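Local coordinates for protein AxyAgu115A (Amphibacillus xylanus NBRC 15112, PDB 6NPS) that acts as a family GH115 alpha-glucuronidase, probably hydrolysing the bonds that hold glucuronic acid groups on arabinoglucuronoxylan, at residues 174-179 against 216-221; 180-185 against 632-637; 406-411 against 448-453; 412-417 against 643-648; 421-426 against 454-459. The protein carries 3 engineered substitutions. All blocks are in the same frame, centred on the assembly; numbering follows the deposited sequence.

From the N terminus, contact 1 closes a loop between a segment that begins at the end of strand 170-174 and one that follows strand 212-214. Contact 2 starts within that span, at helix 181-190, so it crosses contact 1; it closes the longest loop, at 632-637. Contacts 3 and 5 both lie within this long loop. Contact 4 starts at 412-417 and ends at 643-648, so it crosses contacts 2 and 3. Contact 5 falls within contact 4 and crosses contact 3. Contacts 1 and 5 join loops at the C-terminal ends of barrel strands, contact 3 joins two strands, and contacts 2 and 4 bring in the segment after helix 601-629.

Contact 1 of 5, residues 174-179 against 216-221; sequences FINDEW and AMWSAR
Glu-178 and Trp-218 carry this contact. Glu-178 sets OE1 over the border of one indole face, the carboxylate plane turned 29° from the ring. Its OE2 accepts the backbone N of Trp-218 at 2.6 Å, a nearly straight bond that meets the syn side of the carboxylate. A weak second bond runs from Met-217 N to Glu-178 OE2 at 3.1 Å. The bend of Glu-178 at chi2 (-97°) swings its carboxylate across to these two amides. The same indole face receives Asp-177 CA, a CH-pi contact 3.9 Å from the centroid of the six-membered ring. An alanine in place of Trp-218 would remove the indole and is likely to leave a gap over Asp-177 and Glu-178. Trp-179 meets Ser-219 at its ring edge, where NE1 gives a weak hydrogen bond of 2.6 Å to OG. Phe-174 also uses its edge: CE1 lies 4.1 Å from Met-217 CG, and the two side chains cross at about a right angle. One segment begins at the end of strand 170-174 of the TIM-barrel domain, the other follows strand 212-214. Ile-175 packs against helix 195-207, and Trp-179 against Asn-184 of helix 181-190. Trp-218 also meets the ring of His-414, from the loop after strand 405-410.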
# COMPACT_ATOMS: atom_id res chain seq x y z
N PHE A 174 8.66 -9.27 39.71
CA PHE A 174 9.98 -9.13 39.08
C PHE A 174 10.00 -7.75 38.45
O PHE A 174 9.17 -7.46 37.57
CB PHE A 174 10.12 -10.22 38.00
CG PHE A 174 11.36 -10.12 37.14
CD1 PHE A 174 12.53 -9.54 37.61
CD2 PHE A 174 11.34 -10.68 35.85
CE1 PHE A 174 13.66 -9.48 36.81
CE2 PHE A 174 12.48 -10.64 35.04
CZ PHE A 174 13.64 -10.04 35.53
N ILE A 175 10.86 -6.88 38.95
CA ILE A 175 11.15 -5.61 38.28
C ILE A 175 12.05 -5.91 37.09
O ILE A 175 13.21 -6.28 37.28
CB ILE A 175 11.83 -4.64 39.24
CG1 ILE A 175 10.98 -4.46 40.50
CG2 ILE A 175 12.16 -3.29 38.53
CD1 ILE A 175 11.84 -3.94 41.65
N ASN A 176 11.55 -5.74 35.86
CA ASN A 176 12.31 -6.13 34.68
C ASN A 176 12.13 -5.08 33.59
O ASN A 176 11.43 -4.09 33.77
CB ASN A 176 11.88 -7.51 34.17
CG ASN A 176 12.80 -8.08 33.06
OD1 ASN A 176 12.33 -8.72 32.12
ND2 ASN A 176 14.11 -7.82 33.18
N ASP A 177 12.80 -5.29 32.45
CA ASP A 177 12.65 -4.40 31.31
C ASP A 177 12.78 -2.94 31.76
O ASP A 177 11.99 -2.07 31.38
CB ASP A 177 11.32 -4.66 30.60
CG ASP A 177 10.93 -6.14 30.58
OD1 ASP A 177 11.71 -6.95 30.02
OD2 ASP A 177 9.86 -6.52 31.11
N GLU A 178 13.77 -2.69 32.62
CA GLU A 178 13.72 -1.49 33.45
C GLU A 178 14.41 -0.29 32.83
O GLU A 178 14.45 0.78 33.44
CB GLU A 178 14.27 -1.79 34.86
CG GLU A 178 15.80 -2.05 34.95
CD GLU A 178 16.11 -3.55 34.95
OE1 GLU A 178 15.24 -4.36 34.53
OE2 GLU A 178 17.23 -3.91 35.33
N TRP A 179 14.92 -0.42 31.59
CA TRP A 179 15.47 0.73 30.91
C TRP A 179 14.63 1.02 29.68
O TRP A 179 14.21 0.08 29.00
CB TRP A 179 16.94 0.51 30.51
CG TRP A 179 17.89 0.64 31.68
CD1 TRP A 179 18.40 -0.39 32.43
CD2 TRP A 179 18.40 1.86 32.26
NE1 TRP A 179 19.21 0.11 33.44
CE2 TRP A 179 19.22 1.48 33.36
CE3 TRP A 179 18.25 3.22 31.97
CZ2 TRP A 179 19.89 2.43 34.16
CZ3 TRP A 179 18.91 4.15 32.76
CH2 TRP A 179 19.72 3.75 33.84
N ALA A 216 15.70 -5.70 40.02
CA ALA A 216 16.22 -5.24 38.75
C ALA A 216 17.63 -5.80 38.53
O ALA A 216 18.42 -5.93 39.49
CB ALA A 216 16.24 -3.71 38.69
N MET A 217 17.92 -6.16 37.29
CA MET A 217 19.12 -6.91 36.97
C MET A 217 19.75 -6.55 35.64
O MET A 217 20.77 -7.14 35.30
CB MET A 217 18.83 -8.43 36.97
CG MET A 217 17.60 -8.75 36.14
SD MET A 217 17.82 -9.36 34.45
CE MET A 217 17.60 -11.11 34.74
N TRP A 218 19.20 -5.59 34.89
CA TRP A 218 19.78 -5.34 33.57
C TRP A 218 21.09 -4.55 33.66
O TRP A 218 22.11 -4.97 33.10
CB TRP A 218 18.79 -4.63 32.65
CG TRP A 218 17.97 -5.63 31.89
CD1 TRP A 218 17.96 -6.98 32.10
CD2 TRP A 218 17.06 -5.38 30.82
NE1 TRP A 218 17.09 -7.59 31.23
CE2 TRP A 218 16.52 -6.63 30.43
CE3 TRP A 218 16.63 -4.22 30.15
CZ2 TRP A 218 15.58 -6.75 29.40
CZ3 TRP A 218 15.70 -4.35 29.13
CH2 TRP A 218 15.19 -5.61 28.77
N SER A 219 21.07 -3.39 34.31
CA SER A 219 22.28 -2.60 34.55
C SER A 219 22.41 -2.29 36.04
O SER A 219 22.71 -1.17 36.47
CB SER A 219 22.28 -1.31 33.74
OG SER A 219 21.62 -0.28 34.46
N ALA A 220 22.14 -3.31 36.85
CA ALA A 220 22.12 -3.19 38.29
C ALA A 220 22.61 -4.51 38.86
O ALA A 220 22.46 -5.56 38.24
CB ALA A 220 20.70 -2.89 38.81
N ARG A 221 23.17 -4.44 40.07
CA ARG A 221 23.58 -5.63 40.81
C ARG A 221 23.01 -5.47 42.21
O ARG A 221 23.56 -4.70 43.01
CB ARG A 221 25.11 -5.77 40.85
CG ARG A 221 25.70 -6.17 39.52
CD ARG A 221 27.22 -6.11 39.57
NE ARG A 221 27.72 -4.75 39.76
CZ ARG A 221 28.92 -4.45 40.28
NH1 ARG A 221 29.76 -5.41 40.65
NH2 ARG A 221 29.28 -3.18 40.42

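Contact 2 of 5, residues 180-185 against 632-637; sequences PAFGNW and YGMGLS
Ala-181, in the first turn of helix 181-190, meets the type I turn from Gly-633 to Leu-636, and its CA lies 4.6 Å from Met-634 CA. Gly-633 sits at positive phi, and a CB there would jam against the carbonyl O of Tyr-632 and press on Asn-184 CB. Met-634 makes the main side-chain contact. Its chain bends at chi2 (-57°), which lays the end of the side chain over the indole of Trp-185. Met-634 CE is 3.8 Å from the centroid of the five-membered ring, over the face, and SD follows over the same ring in a Met-aromatic contact. CE also touches Phe-182 CD2 at 4.1 Å. The indole NE1 turns elsewhere, to Lys-630 O. Leu-636 CB packs on Pro-180 CG, and its CD1 lies beside the amide of Asn-184. That amide is fixed by its own segment: ND2 bonds Pro-180 O at 2.7 Å, from the face opposite Asn-184 N. No hydrogen bond crosses between the segments. The polar approaches are CH...O contacts, such as Ala-181 CA to Gly-633 O at 3.0 Å. The contact therefore rests on apolar packing and CH...O contacts between helix 181-190 and the turn.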
# COMPACT_ATOMS: atom_id res chain seq x y z
N PRO A 180 14.37 2.30 29.35
CA PRO A 180 14.93 3.48 30.02
C PRO A 180 14.13 4.00 31.24
O PRO A 180 14.65 4.79 32.03
CB PRO A 180 14.92 4.53 28.90
CG PRO A 180 13.66 4.17 28.12
CD PRO A 180 13.50 2.67 28.22
N ALA A 181 12.88 3.55 31.38
CA ALA A 181 11.99 4.11 32.39
C ALA A 181 12.53 4.02 33.83
O ALA A 181 12.93 5.04 34.40
CB ALA A 181 10.62 3.41 32.31
N PHE A 182 12.52 2.82 34.42
CA PHE A 182 12.90 2.64 35.82
C PHE A 182 14.29 3.20 36.10
O PHE A 182 14.52 3.78 37.16
CB PHE A 182 12.83 1.16 36.20
CG PHE A 182 12.63 0.89 37.65
CD1 PHE A 182 13.70 0.70 38.50
CD2 PHE A 182 11.36 0.74 38.16
CE1 PHE A 182 13.50 0.41 39.84
CE2 PHE A 182 11.16 0.46 39.48
CZ PHE A 182 12.24 0.29 40.33
N GLY A 183 15.22 3.00 35.17
CA GLY A 183 16.58 3.48 35.40
C GLY A 183 16.63 4.97 35.64
O GLY A 183 17.14 5.44 36.65
N ASN A 184 16.04 5.74 34.72
CA ASN A 184 15.96 7.19 34.88
C ASN A 184 15.16 7.59 36.11
O ASN A 184 15.47 8.59 36.77
CB ASN A 184 15.32 7.81 33.64
CG ASN A 184 16.27 7.90 32.49
OD1 ASN A 184 16.94 8.91 32.32
ND2 ASN A 184 16.35 6.84 31.69
N TRP A 185 14.10 6.85 36.42
CA TRP A 185 13.29 7.16 37.59
C TRP A 185 14.10 6.97 38.87
O TRP A 185 14.14 7.86 39.72
CB TRP A 185 12.05 6.26 37.61
CG TRP A 185 11.20 6.37 38.84
CD1 TRP A 185 10.32 7.37 39.12
CD2 TRP A 185 11.17 5.48 39.95
NE1 TRP A 185 9.72 7.14 40.35
CE2 TRP A 185 10.22 5.98 40.88
CE3 TRP A 185 11.83 4.28 40.25
CZ2 TRP A 185 9.91 5.33 42.09
CZ3 TRP A 185 11.54 3.64 41.48
CH2 TRP A 185 10.59 4.17 42.37
N TYR A 632 8.84 10.60 37.32
CA TYR A 632 9.72 10.99 36.22
C TYR A 632 10.37 9.78 35.56
O TYR A 632 10.95 8.92 36.22
CB TYR A 632 10.80 11.94 36.74
CG TYR A 632 11.82 12.31 35.69
CD1 TYR A 632 13.02 11.60 35.59
CD2 TYR A 632 11.60 13.36 34.80
CE1 TYR A 632 13.97 11.93 34.64
CE2 TYR A 632 12.55 13.70 33.84
CZ TYR A 632 13.73 12.98 33.77
OH TYR A 632 14.69 13.29 32.83
N GLY A 633 10.27 9.73 34.23
CA GLY A 633 10.88 8.67 33.46
C GLY A 633 10.04 7.43 33.29
O GLY A 633 10.32 6.62 32.40
N MET A 634 8.97 7.27 34.10
CA MET A 634 8.16 6.05 34.04
C MET A 634 7.43 5.88 32.71
O MET A 634 6.99 4.77 32.40
CB MET A 634 7.15 6.04 35.19
CG MET A 634 7.76 5.71 36.53
SD MET A 634 8.61 4.11 36.47
CE MET A 634 8.56 3.70 38.24
N GLY A 635 7.29 6.95 31.93
CA GLY A 635 6.60 6.88 30.65
C GLY A 635 7.50 7.08 29.45
O GLY A 635 7.02 7.38 28.35
N LEU A 636 8.81 6.88 29.64
CA LEU A 636 9.82 7.18 28.63
C LEU A 636 9.91 6.18 27.47
O LEU A 636 10.48 6.53 26.42
CB LEU A 636 11.20 7.25 29.29
CG LEU A 636 11.69 8.63 29.68
CD1 LEU A 636 13.14 8.57 30.21
CD2 LEU A 636 11.54 9.56 28.49
N SER A 637 9.42 4.94 27.62
CA SER A 637 9.61 3.93 26.59
C SER A 637 8.95 4.36 25.29
O SER A 637 7.79 4.78 25.29
CB SER A 637 9.01 2.59 27.03
OG SER A 637 9.16 2.39 28.41

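Contact 3 of 5, residues 406-411 against 448-453; sequences GMYYHF and IVNVGD
The Phe-411 ring has Val-449 CG2 over the centre of one face, 3.3 Å from the centroid, as a CH-pi contact. The Tyr-408 ring has His-410 CE1 over one face and Ile-448 O in plane at its edge. The contact joins neighbouring parallel strands of a TIM barrel, 405-410 and 446-450, linked through helix 428-440 as a beta-alpha-beta unit; Phe-411 follows directly after the first. Backbone bonds hold the pair: Ile-448 N to Met-407 O, Tyr-409 N to Ile-448 O, Asn-450 N to Tyr-409 O and Phe-411 N to Asn-450 O. Tyr-408, His-410, Ile-448 and Asn-450 point to one face of the sheet, Tyr-409 and Val-449 to the other. On that second face the packing continues to helices 428-440 and 458-469. Tyr-408 and Asn-450 run side by side, ring and amide planes 10° apart. With CG anti to the backbone N (chi1 174°), the tyrosine ring leans toward the neighbouring strand and brings its OH to Asn-450. There its OH accepts Asn-450 ND2 at 3.2 Å, tilted 27° from the amide plane. A phenylalanine at Tyr-408 would probably deprive Asn-450 ND2 of this acceptor. The hydroxyl also bonds a glycerol, while His-410 ND1 is held by Asp-384. Asn-450 OD1 closes an Asx turn by accepting Gly-452 N at 2.9 Å.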
# COMPACT_ATOMS: atom_id res chain seq x y z
N GLY A 406 5.85 -23.79 40.46
CA GLY A 406 5.75 -22.35 40.39
C GLY A 406 5.18 -21.87 39.06
O GLY A 406 5.17 -22.62 38.08
N MET A 407 4.72 -20.64 39.01
CA MET A 407 4.30 -20.04 37.74
C MET A 407 4.92 -18.66 37.63
O MET A 407 4.82 -17.84 38.55
CB MET A 407 2.77 -19.95 37.61
CG MET A 407 2.29 -19.26 36.26
SD MET A 407 2.91 -20.16 34.78
CE MET A 407 2.25 -21.80 35.07
N TYR A 408 5.56 -18.42 36.49
CA TYR A 408 6.13 -17.12 36.13
C TYR A 408 5.27 -16.54 35.01
O TYR A 408 5.20 -17.11 33.92
CB TYR A 408 7.58 -17.31 35.71
CG TYR A 408 8.24 -16.07 35.19
CD1 TYR A 408 7.91 -14.81 35.68
CD2 TYR A 408 9.22 -16.16 34.19
CE1 TYR A 408 8.52 -13.65 35.17
CE2 TYR A 408 9.86 -15.02 33.70
CZ TYR A 408 9.49 -13.78 34.18
OH TYR A 408 10.10 -12.65 33.67
N TYR A 409 4.58 -15.44 35.30
CA TYR A 409 3.55 -14.82 34.48
C TYR A 409 4.05 -13.44 34.06
O TYR A 409 4.96 -12.89 34.69
CB TYR A 409 2.22 -14.74 35.26
CG TYR A 409 1.00 -14.52 34.38
CD1 TYR A 409 0.41 -15.58 33.69
CD2 TYR A 409 0.46 -13.26 34.24
CE1 TYR A 409 -0.70 -15.39 32.85
CE2 TYR A 409 -0.68 -13.04 33.39
CZ TYR A 409 -1.24 -14.12 32.72
OH TYR A 409 -2.34 -13.94 31.89
N HIS A 410 3.56 -12.91 32.92
CA HIS A 410 4.02 -11.62 32.40
C HIS A 410 2.87 -10.62 32.29
O HIS A 410 1.85 -10.91 31.65
CB HIS A 410 4.66 -11.76 31.01
CG HIS A 410 6.04 -12.34 31.03
ND1 HIS A 410 6.27 -13.69 31.20
CD2 HIS A 410 7.27 -11.76 30.94
CE1 HIS A 410 7.57 -13.92 31.17
NE2 HIS A 410 8.20 -12.77 31.01
N PHE A 411 3.06 -9.43 32.87
CA PHE A 411 2.33 -8.21 32.55
C PHE A 411 3.13 -7.29 31.66
O PHE A 411 2.64 -6.22 31.31
CB PHE A 411 1.98 -7.40 33.82
CG PHE A 411 1.07 -8.09 34.80
CD1 PHE A 411 0.32 -9.20 34.44
CD2 PHE A 411 0.96 -7.61 36.10
CE1 PHE A 411 -0.55 -9.80 35.33
CE2 PHE A 411 0.10 -8.23 37.02
CZ PHE A 411 -0.64 -9.33 36.64
N ILE A 448 5.05 -15.68 40.52
CA ILE A 448 5.72 -14.39 40.37
C ILE A 448 5.32 -13.78 39.02
O ILE A 448 5.17 -14.51 38.03
CB ILE A 448 7.25 -14.57 40.53
CG1 ILE A 448 7.96 -13.21 40.42
CG2 ILE A 448 7.78 -15.63 39.52
CD1 ILE A 448 9.39 -13.19 41.06
N VAL A 449 5.13 -12.47 38.97
CA VAL A 449 4.74 -11.82 37.71
C VAL A 449 5.78 -10.78 37.32
O VAL A 449 6.26 -10.02 38.15
CB VAL A 449 3.31 -11.22 37.79
CG1 VAL A 449 3.13 -10.28 39.03
CG2 VAL A 449 2.97 -10.44 36.49
N ASN A 450 6.13 -10.76 36.03
CA ASN A 450 6.96 -9.70 35.48
C ASN A 450 6.14 -8.42 35.33
O ASN A 450 5.19 -8.38 34.53
CB ASN A 450 7.53 -10.13 34.12
CG ASN A 450 8.53 -9.14 33.54
OD1 ASN A 450 8.47 -7.92 33.77
ND2 ASN A 450 9.49 -9.68 32.78
N VAL A 451 6.51 -7.37 36.07
CA VAL A 451 5.73 -6.13 36.06
C VAL A 451 6.51 -4.99 35.41
O VAL A 451 6.15 -3.84 35.61
CB VAL A 451 5.28 -5.69 37.46
CG1 VAL A 451 4.23 -6.62 38.06
CG2 VAL A 451 6.52 -5.51 38.37
N GLY A 452 7.58 -5.29 34.67
CA GLY A 452 8.33 -4.22 34.04
C GLY A 452 8.82 -3.17 35.03
O GLY A 452 9.46 -3.51 36.03
N ASP A 453 8.49 -1.90 34.78
CA ASP A 453 8.87 -0.80 35.66
C ASP A 453 7.82 -0.52 36.72
O ASP A 453 7.86 0.56 37.32
CB ASP A 453 9.04 0.48 34.83
CG ASP A 453 10.01 0.28 33.69
OD1 ASP A 453 9.55 -0.12 32.60
OD2 ASP A 453 11.22 0.50 33.88

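Contact 4 of 5, residues 412-417 against 643-648; sequences DYHGGP and VHWNED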
# COMPACT_ATOMS: atom_id res chain seq x y z
N ASP A 412 4.38 -7.67 31.33
CA ASP A 412 5.36 -6.81 30.66
C ASP A 412 6.38 -7.73 30.04
O ASP A 412 6.77 -8.72 30.66
CB ASP A 412 5.99 -5.87 31.69
CG ASP A 412 6.81 -4.73 31.08
OD1 ASP A 412 7.91 -4.99 30.54
OD2 ASP A 412 6.37 -3.55 31.19
N TYR A 413 6.79 -7.46 28.80
CA TYR A 413 7.75 -8.34 28.17
C TYR A 413 8.55 -7.60 27.11
O TYR A 413 7.98 -6.91 26.26
CB TYR A 413 7.05 -9.54 27.54
CG TYR A 413 8.00 -10.51 26.87
CD1 TYR A 413 9.03 -11.13 27.59
CD2 TYR A 413 7.83 -10.85 25.52
CE1 TYR A 413 9.91 -12.02 26.99
CE2 TYR A 413 8.67 -11.76 24.93
CZ TYR A 413 9.70 -12.33 25.66
OH TYR A 413 10.54 -13.22 25.07
N HIS A 414 9.84 -7.81 27.11
CA HIS A 414 10.75 -7.25 26.12
C HIS A 414 11.19 -8.42 25.26
O HIS A 414 12.08 -9.18 25.65
CB HIS A 414 11.90 -6.57 26.86
CG HIS A 414 12.90 -5.89 25.97
ND1 HIS A 414 12.57 -4.81 25.17
CD2 HIS A 414 14.22 -6.13 25.77
CE1 HIS A 414 13.66 -4.40 24.54
NE2 HIS A 414 14.67 -5.18 24.88
N GLY A 415 10.61 -8.57 24.08
CA GLY A 415 10.93 -9.72 23.24
C GLY A 415 9.90 -9.84 22.14
O GLY A 415 9.10 -8.93 21.93
N GLY A 416 9.92 -10.98 21.44
CA GLY A 416 9.00 -11.18 20.32
C GLY A 416 7.63 -11.73 20.70
O GLY A 416 7.43 -12.25 21.80
N PRO A 417 6.63 -11.65 19.77
CA PRO A 417 6.75 -10.99 18.45
C PRO A 417 6.85 -9.46 18.52
O PRO A 417 7.44 -8.87 17.63
CB PRO A 417 5.44 -11.39 17.72
CG PRO A 417 4.96 -12.60 18.40
CD PRO A 417 5.38 -12.43 19.86
N VAL A 643 7.85 -1.69 14.21
CA VAL A 643 7.92 -2.56 13.03
C VAL A 643 8.77 -3.79 13.30
O VAL A 643 8.88 -4.65 12.41
CB VAL A 643 8.48 -1.81 11.80
CG1 VAL A 643 7.68 -0.55 11.51
CG2 VAL A 643 9.93 -1.48 12.00
N HIS A 644 9.45 -3.85 14.45
CA HIS A 644 10.20 -5.00 14.89
C HIS A 644 9.72 -5.40 16.28
O HIS A 644 8.79 -4.81 16.84
CB HIS A 644 11.70 -4.71 14.95
CG HIS A 644 12.28 -4.38 13.60
ND1 HIS A 644 12.23 -5.26 12.54
CD2 HIS A 644 12.92 -3.27 13.15
CE1 HIS A 644 12.84 -4.73 11.50
NE2 HIS A 644 13.26 -3.52 11.83
N TRP A 645 10.40 -6.38 16.86
CA TRP A 645 10.00 -6.80 18.19
C TRP A 645 10.33 -5.71 19.19
O TRP A 645 9.63 -5.55 20.19
CB TRP A 645 10.71 -8.12 18.52
CG TRP A 645 12.15 -8.02 18.62
CD1 TRP A 645 13.08 -8.22 17.63
CD2 TRP A 645 12.89 -7.73 19.81
NE1 TRP A 645 14.34 -8.07 18.14
CE2 TRP A 645 14.25 -7.77 19.48
CE3 TRP A 645 12.52 -7.45 21.15
CZ2 TRP A 645 15.27 -7.52 20.42
CZ3 TRP A 645 13.50 -7.21 22.08
CH2 TRP A 645 14.87 -7.24 21.71
N ASN A 646 11.40 -4.94 18.93
CA ASN A 646 11.80 -3.83 19.78
C ASN A 646 11.56 -2.51 19.03
O ASN A 646 11.04 -2.49 17.90
CB ASN A 646 13.24 -3.98 20.25
CG ASN A 646 14.23 -3.91 19.10
OD1 ASN A 646 13.82 -3.96 17.95
ND2 ASN A 646 15.52 -3.80 19.40
N GLU A 647 11.93 -1.41 19.66
CA GLU A 647 11.63 -0.07 19.18
C GLU A 647 12.46 0.37 17.99
O GLU A 647 12.18 1.44 17.44
CB GLU A 647 11.85 0.93 20.32
CG GLU A 647 13.31 0.91 20.80
CD GLU A 647 13.71 2.18 21.52
OE1 GLU A 647 14.00 3.18 20.85
OE2 GLU A 647 13.71 2.18 22.77
N ASP A 648 13.51 -0.37 17.62
CA ASP A 648 14.34 0.03 16.49
C ASP A 648 13.48 0.30 15.26
O ASP A 648 12.65 -0.52 14.88
CB ASP A 648 15.37 -1.03 16.16
CG ASP A 648 16.33 -1.27 17.32
OD1 ASP A 648 16.44 -0.37 18.18
OD2 ASP A 648 16.94 -2.35 17.37
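Segment 643-648 lays Trp-645 against His-414 and Gly-415, in the loop after strand 405-410 of the TIM barrel. His-644 comes first and barely touches 412-417; its ring stacks on His-683 of the second subunit. Trp-645 does most of the touching: with CG between its backbone N and carbonyl carbon (chi1 65°), its indole is directed at residues 414-416. Its edge meets the face of His-414 in a T-shaped pair with planes at 65°. Trp-645 CZ3 stands 3.6 Å above the centre of the imidazole, whose ND1 is bonded to Glu-421. The neighbouring ring atom, Trp-645 CE3, lies 3.5 Å from Gly-415 CA. Trp-645 CA makes a CH...O contact of 3.3 Å to Pro-417 O. Next, Asn-646 OD1 bonds His-683 of the second subunit. Glu-647 makes a salt bridge to Lys-663 of that subunit and Trp-645 meets its Trp-682 edge-to-face, so the segment lies between barrel loop and partner subunit. Last, Asn-646 ND2 reaches Asp-648 OD2 at 2.9 Å in a weak hydrogen bond.

Contact 5 of 5, residues 421-426 against 454-459; sequences EWINSS and IATQEL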
# COMPACT_ATOMS: atom_id res chain seq x y z
N GLU A 421 5.65 -2.77 27.00
CA GLU A 421 6.40 -2.29 28.15
C GLU A 421 6.04 -0.87 28.56
O GLU A 421 6.75 -0.32 29.41
CB GLU A 421 7.93 -2.31 27.89
CG GLU A 421 8.51 -3.53 27.20
CD GLU A 421 10.03 -3.44 27.04
OE1 GLU A 421 10.74 -3.27 28.06
OE2 GLU A 421 10.51 -3.51 25.89
N TRP A 422 5.03 -0.23 27.96
CA TRP A 422 4.83 1.19 28.21
C TRP A 422 3.80 1.43 29.32
O TRP A 422 4.12 1.99 30.38
CB TRP A 422 4.40 1.85 26.88
CG TRP A 422 4.08 3.29 26.98
CD1 TRP A 422 4.84 4.27 27.55
CD2 TRP A 422 2.90 3.93 26.49
NE1 TRP A 422 4.21 5.48 27.44
CE2 TRP A 422 3.02 5.31 26.80
CE3 TRP A 422 1.76 3.47 25.83
CZ2 TRP A 422 2.03 6.24 26.46
CZ3 TRP A 422 0.75 4.40 25.50
CH2 TRP A 422 0.90 5.77 25.82
N ILE A 423 2.56 1.05 29.06
CA ILE A 423 1.45 1.20 30.00
C ILE A 423 0.74 -0.14 30.08
O ILE A 423 0.66 -0.85 29.07
CB ILE A 423 0.47 2.31 29.55
CG1 ILE A 423 1.11 3.67 29.60
CG2 ILE A 423 -0.72 2.42 30.48
CD1 ILE A 423 0.09 4.76 29.26
N ASN A 424 0.23 -0.49 31.26
CA ASN A 424 -0.58 -1.71 31.47
C ASN A 424 -1.52 -1.97 30.29
O ASN A 424 -2.28 -1.09 29.87
CB ASN A 424 -1.42 -1.55 32.76
CG ASN A 424 -2.39 -2.71 33.01
OD1 ASN A 424 -2.06 -3.86 32.75
ND2 ASN A 424 -3.58 -2.41 33.54
N SER A 425 -1.48 -3.21 29.78
CA SER A 425 -2.44 -3.68 28.77
C SER A 425 -2.99 -5.05 29.14
O SER A 425 -3.48 -5.78 28.26
CB SER A 425 -1.78 -3.72 27.37
OG SER A 425 -0.59 -4.50 27.44
N SER A 426 -2.92 -5.43 30.42
CA SER A 426 -3.47 -6.68 30.93
C SER A 426 -4.87 -6.47 31.52
O SER A 426 -5.26 -5.38 31.96
CB SER A 426 -2.55 -7.30 31.98
OG SER A 426 -1.23 -7.45 31.42
N ILE A 454 6.90 -1.46 36.94
CA ILE A 454 5.85 -1.43 37.97
C ILE A 454 4.76 -0.41 37.68
O ILE A 454 3.57 -0.73 37.77
CB ILE A 454 6.43 -1.17 39.38
CG1 ILE A 454 7.58 -2.15 39.70
CG2 ILE A 454 5.28 -1.28 40.39
CD1 ILE A 454 8.42 -1.77 40.92
N ALA A 455 5.14 0.82 37.36
CA ALA A 455 4.14 1.87 37.13
C ALA A 455 3.04 1.52 36.13
O ALA A 455 3.30 0.94 35.08
CB ALA A 455 4.84 3.16 36.70
N THR A 456 1.80 1.91 36.47
CA THR A 456 0.54 1.60 35.79
C THR A 456 0.14 0.13 35.92
O THR A 456 -0.98 -0.24 35.52
CB THR A 456 0.54 1.98 34.29
OG1 THR A 456 1.20 0.97 33.52
CG2 THR A 456 1.25 3.32 34.07
N GLN A 457 0.97 -0.71 36.53
CA GLN A 457 0.55 -2.09 36.76
C GLN A 457 -0.12 -2.31 38.12
O GLN A 457 -0.29 -3.46 38.52
CB GLN A 457 1.75 -3.04 36.62
CG GLN A 457 2.58 -2.85 35.35
CD GLN A 457 1.81 -3.25 34.09
OE1 GLN A 457 0.76 -3.88 34.17
NE2 GLN A 457 2.33 -2.88 32.93
N GLU A 458 -0.52 -1.25 38.82
CA GLU A 458 -0.96 -1.41 40.21
C GLU A 458 -2.25 -2.21 40.32
O GLU A 458 -2.39 -3.03 41.22
CB GLU A 458 -1.11 -0.05 40.89
CG GLU A 458 0.18 0.75 41.03
CD GLU A 458 0.51 1.59 39.78
OE1 GLU A 458 -0.27 1.56 38.80
OE2 GLU A 458 1.56 2.28 39.79
N LEU A 459 -3.23 -1.99 39.42
CA LEU A 459 -4.46 -2.78 39.53
C LEU A 459 -4.22 -4.27 39.27
O LEU A 459 -4.60 -5.10 40.12
CB LEU A 459 -5.54 -2.23 38.58
CG LEU A 459 -6.80 -3.10 38.44
CD1 LEU A 459 -7.56 -3.03 39.75
CD2 LEU A 459 -7.70 -2.64 37.30
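The type II turn from Ile-454 to Gln-457 leads into barrel helix 458-469 and presents Thr-456 to Ile-423 and Asn-424. Thr-456 OG1 accepts Asn-424 N at 2.9 Å, in a nearly straight bond of 164°. Its proton goes the other way, to Ala-455 O at 2.6 Å, on a lone pair in the carbonyl plane. The hydroxyl is thus gripped from two sides and its rotation is set. Ile-423 crosses Thr-456 at about a right angle, with CG2 3.9 Å from OG1. Asn-424 CB comes to 3.1 Å from Thr-456 O. Beyond CB, the amide slants across the side chain of Gln-457, the N-cap residue of the helix, with the amide planes 76° apart. A chi1 of 176°, CG opposite the backbone N, carries the Asn-424 amide toward Gln-457. Asn-424 OD1 accepts Ser-426 N at 2.9 Å, from above the carbonyl plane. Its ND2 bonds Tyr-513 OH of helix 500-519, so both ends of this buried amide have partners. Helix 564-596 covers the Ile-423 side through Tyr-573. Two successive strand-to-helix loops of the TIM barrel meet here, one shaped by an Asx turn, the other by a type II turn.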